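Local coordinates for TCR alpha chain (Gallus gallus, PDB 6LIR), which pairs with a beta chain to form the chicken alpha-beta T-cell receptor, which probably recognises antigen presented by MHC molecules, at residues L74-C87 with T98-H110. Sequence-based numbering, arbitrary orientation.
Sequences LARPRLGDAAVYYC and TFGTGTRLSVQPH
In the F-G hairpin of this immunoglobulin V domain, Tyr-85 and Thr-103 form an antiparallel hydrogen-bonded pair, with Tyr-85 N 2.7 Å from Thr-103 O and the reverse bond nearly as short. Leu-105 N to Ala-83 O carries the ladder onward at one end, and Gly-100 N to Cys-87 O, 2.6 Å, restores it at the other, past the glycine-rich bulge typical of V-domain G strands. Tyr-85 exemplifies the tyrosine corner: with CG anti to its carbonyl carbon (chi1 -73°), the ring points back to the preceding turn, and OH meets a lone pair of Asp-81 O in the carbonyl plane at 2.7 Å. Its CE1 meets Leu-105 CB at a slant, 3.8 Å away, while Leu-105 CD2 reaches Leu-74 CD2 tip to tip. A phenylalanine here would probably keep much of this packing but leave Asp-81 O without its hydroxyl mate, making the turn less firmly held. Both methyls of Val-107 close on Arg-78 O, CG1 at 3.6 Å. Tyr-86 instead sets its ring edge against Gly-100 O, 3.3 Å from CD1, and also touches the CA of Gly-102, where a side chain would collide with that ring. Strand 29-35 flanks strand 84-90, strand 7-11 runs parallel to 97-108, and the Cys-87 disulfide to Cys-20 ties the hairpin to strand 16-21 of the facing sheet, while Tyr-86 and Phe-99 pack against the TCR beta chain.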
# COMPACT_ATOMS: atom_id res chain seq x y z
N LEU A 74 6.04 -9.83 17.40
CA LEU A 74 7.08 -8.97 16.87
C LEU A 74 7.79 -8.32 18.05
O LEU A 74 7.18 -7.56 18.81
CB LEU A 74 6.49 -7.90 15.94
CG LEU A 74 5.99 -8.34 14.56
CD1 LEU A 74 4.64 -9.02 14.65
CD2 LEU A 74 5.92 -7.13 13.63
N ALA A 75 9.08 -8.61 18.21
CA ALA A 75 9.77 -8.21 19.44
C ALA A 75 10.20 -6.75 19.43
O ALA A 75 10.33 -6.13 20.49
CB ALA A 75 10.98 -9.09 19.69
N ARG A 76 10.43 -6.18 18.25
CA ARG A 76 10.99 -4.84 18.16
C ARG A 76 10.47 -4.09 16.95
O ARG A 76 11.27 -3.73 16.07
CB ARG A 76 12.52 -4.85 18.13
CG ARG A 76 13.11 -4.52 19.48
CD ARG A 76 14.62 -4.67 19.50
NE ARG A 76 15.06 -5.24 20.76
CZ ARG A 76 15.21 -6.54 20.96
NH1 ARG A 76 14.96 -7.40 19.98
NH2 ARG A 76 15.61 -6.99 22.14
N PRO A 77 9.16 -3.88 16.83
CA PRO A 77 8.62 -3.31 15.60
C PRO A 77 9.18 -1.93 15.31
O PRO A 77 9.28 -1.08 16.19
CB PRO A 77 7.11 -3.25 15.88
CG PRO A 77 6.89 -4.08 17.13
CD PRO A 77 8.16 -3.90 17.90
N ARG A 78 9.55 -1.72 14.05
CA ARG A 78 9.95 -0.42 13.56
C ARG A 78 8.97 0.03 12.48
O ARG A 78 8.09 -0.73 12.05
CB ARG A 78 11.38 -0.44 13.02
CG ARG A 78 12.46 -0.64 14.08
CD ARG A 78 13.70 -1.30 13.50
NE ARG A 78 13.39 -2.58 12.86
CZ ARG A 78 13.28 -2.74 11.54
NH1 ARG A 78 12.99 -3.94 11.04
NH2 ARG A 78 13.44 -1.71 10.73
N LEU A 79 9.13 1.28 12.04
CA LEU A 79 8.21 1.86 11.07
C LEU A 79 8.11 0.99 9.82
O LEU A 79 7.02 0.84 9.25
CB LEU A 79 8.66 3.27 10.71
CG LEU A 79 7.80 4.07 9.73
CD1 LEU A 79 6.35 4.12 10.20
CD2 LEU A 79 8.36 5.48 9.57
N GLY A 80 9.21 0.36 9.42
CA GLY A 80 9.21 -0.51 8.26
C GLY A 80 8.43 -1.79 8.44
O GLY A 80 8.20 -2.49 7.45
N ASP A 81 8.01 -2.11 9.66
CA ASP A 81 7.24 -3.32 9.94
C ASP A 81 5.74 -3.10 9.85
O ASP A 81 4.97 -4.05 10.06
CB ASP A 81 7.60 -3.87 11.32
CG ASP A 81 9.05 -4.30 11.42
OD1 ASP A 81 9.52 -5.00 10.50
OD2 ASP A 81 9.72 -3.91 12.40
N ALA A 82 5.31 -1.89 9.52
CA ALA A 82 3.89 -1.62 9.30
C ALA A 82 3.45 -2.31 8.02
O ALA A 82 3.92 -1.98 6.93
CB ALA A 82 3.65 -0.11 9.21
N ALA A 83 2.55 -3.28 8.15
CA ALA A 83 2.09 -4.05 7.01
C ALA A 83 0.82 -4.79 7.42
O ALA A 83 0.38 -4.71 8.57
CB ALA A 83 3.16 -5.04 6.53
N VAL A 84 0.26 -5.53 6.47
CA VAL A 84 -0.86 -6.41 6.73
C VAL A 84 -0.29 -7.80 6.89
O VAL A 84 0.36 -8.33 5.98
CB VAL A 84 -1.90 -6.35 5.59
CG1 VAL A 84 -3.01 -7.36 5.85
CG2 VAL A 84 -2.46 -4.95 5.45
N TYR A 85 -0.50 -8.38 8.07
CA TYR A 85 0.08 -9.67 8.42
C TYR A 85 -0.98 -10.76 8.27
O TYR A 85 -2.07 -10.65 8.86
CB TYR A 85 0.63 -9.64 9.84
CG TYR A 85 1.91 -8.84 9.95
CD1 TYR A 85 1.89 -7.45 10.01
CD2 TYR A 85 3.14 -9.48 9.99
CE1 TYR A 85 3.06 -6.72 10.11
CE2 TYR A 85 4.32 -8.76 10.09
CZ TYR A 85 4.27 -7.38 10.15
OH TYR A 85 5.44 -6.68 10.25
N TYR A 86 -0.66 -11.78 7.49
CA TYR A 86 -1.58 -12.87 7.18
C TYR A 86 -1.07 -14.17 7.80
O TYR A 86 0.10 -14.51 7.67
CB TYR A 86 -1.71 -13.08 5.67
CG TYR A 86 -2.51 -12.04 4.93
CD1 TYR A 86 -3.90 -12.10 4.90
CD2 TYR A 86 -1.88 -11.02 4.23
CE1 TYR A 86 -4.64 -11.16 4.21
CE2 TYR A 86 -2.61 -10.07 3.54
CZ TYR A 86 -3.99 -10.14 3.53
OH TYR A 86 -4.72 -9.20 2.84
N CYS A 87 -1.98 -14.91 8.42
CA CYS A 87 -1.70 -16.29 8.77
C CYS A 87 -2.36 -17.18 7.73
O CYS A 87 -3.40 -16.83 7.16
CB CYS A 87 -2.19 -16.65 10.17
SG CYS A 87 -3.98 -16.50 10.38
N THR A 98 -5.36 -22.20 3.65
CA THR A 98 -6.44 -21.25 3.89
C THR A 98 -5.87 -20.03 4.61
O THR A 98 -5.31 -20.17 5.71
CB THR A 98 -7.57 -21.88 4.70
OG1 THR A 98 -8.06 -23.04 4.01
CG2 THR A 98 -8.71 -20.90 4.87
N PHE A 99 -6.05 -18.86 4.02
CA PHE A 99 -5.50 -17.62 4.55
C PHE A 99 -6.47 -16.95 5.52
O PHE A 99 -7.69 -17.02 5.37
CB PHE A 99 -5.18 -16.64 3.42
CG PHE A 99 -3.86 -16.89 2.77
CD1 PHE A 99 -2.71 -16.29 3.26
CD2 PHE A 99 -3.76 -17.72 1.66
CE1 PHE A 99 -1.49 -16.52 2.67
CE2 PHE A 99 -2.54 -17.95 1.06
CZ PHE A 99 -1.40 -17.35 1.56
N GLY A 100 -5.90 -16.26 6.50
CA GLY A 100 -6.68 -15.44 7.39
C GLY A 100 -7.06 -14.12 6.75
O GLY A 100 -6.61 -13.78 5.65
N THR A 101 -7.92 -13.39 7.43
CA THR A 101 -8.41 -12.12 6.90
C THR A 101 -7.36 -11.02 6.93
O THR A 101 -7.56 -9.97 6.32
CB THR A 101 -9.65 -11.68 7.67
OG1 THR A 101 -9.46 -11.93 9.06
CG2 THR A 101 -10.88 -12.44 7.18
N GLY A 102 -6.25 -11.22 7.64
CA GLY A 102 -5.18 -10.25 7.67
C GLY A 102 -5.33 -9.21 8.76
O GLY A 102 -6.43 -8.72 9.02
N THR A 103 -4.22 -8.90 9.44
CA THR A 103 -4.19 -7.88 10.48
C THR A 103 -3.29 -6.74 10.01
O THR A 103 -2.12 -6.95 9.70
CB THR A 103 -3.69 -8.46 11.80
OG1 THR A 103 -4.66 -9.41 12.28
CG2 THR A 103 -3.52 -7.36 12.84
N ARG A 104 -3.85 -5.53 9.97
CA ARG A 104 -3.13 -4.36 9.47
C ARG A 104 -2.39 -3.73 10.64
O ARG A 104 -3.01 -3.12 11.52
CB ARG A 104 -4.08 -3.35 8.83
CG ARG A 104 -3.33 -2.14 8.34
CD ARG A 104 -4.11 -1.22 7.42
NE ARG A 104 -3.35 -0.03 7.27
CZ ARG A 104 -2.40 0.18 6.35
NH1 ARG A 104 -1.69 1.30 6.27
NH2 ARG A 104 -2.16 -0.76 5.45
N LEU A 105 -1.07 -3.88 10.66
CA LEU A 105 -0.26 -3.36 11.76
C LEU A 105 0.19 -1.94 11.45
O LEU A 105 0.71 -1.66 10.37
CB LEU A 105 0.96 -4.24 12.03
CG LEU A 105 1.91 -3.67 13.09
CD1 LEU A 105 1.19 -3.51 14.43
CD2 LEU A 105 3.17 -4.52 13.25
N SER A 106 -0.01 -1.05 12.42
CA SER A 106 0.45 0.33 12.36
C SER A 106 1.50 0.52 13.45
O SER A 106 1.29 0.08 14.58
CB SER A 106 -0.71 1.31 12.56
OG SER A 106 -1.29 1.68 11.32
N VAL A 107 2.62 1.14 13.11
CA VAL A 107 3.72 1.33 14.04
C VAL A 107 3.98 2.83 14.14
O VAL A 107 4.37 3.46 13.16
CB VAL A 107 4.98 0.58 13.60
CG1 VAL A 107 6.14 0.87 14.56
CG2 VAL A 107 4.71 -0.91 13.51
N GLN A 108 3.78 3.38 15.34
CA GLN A 108 3.89 4.81 15.56
C GLN A 108 5.27 5.16 16.06
O GLN A 108 5.65 4.73 17.17
CB GLN A 108 2.83 5.28 16.55
CG GLN A 108 1.42 5.23 16.00
CD GLN A 108 0.44 4.63 16.99
OE1 GLN A 108 -0.43 3.83 16.62
NE2 GLN A 108 0.58 4.99 18.26
N PRO A 109 6.05 5.94 15.32
CA PRO A 109 7.36 6.36 15.81
C PRO A 109 7.24 7.32 16.98
O PRO A 109 6.20 7.96 17.20
CB PRO A 109 8.00 7.06 14.59
CG PRO A 109 7.14 6.68 13.42
CD PRO A 109 5.77 6.44 13.97
N HIS A 110 8.31 7.40 17.77
CA HIS A 110 8.34 8.35 18.87
C HIS A 110 8.70 9.71 18.31
O HIS A 110 9.62 9.83 17.49
CB HIS A 110 9.36 7.95 19.94
CG HIS A 110 9.14 8.64 21.26
ND1 HIS A 110 10.15 9.24 21.96
CD2 HIS A 110 8.01 8.83 21.98
CE1 HIS A 110 9.66 9.78 23.07
NE2 HIS A 110 8.36 9.54 23.10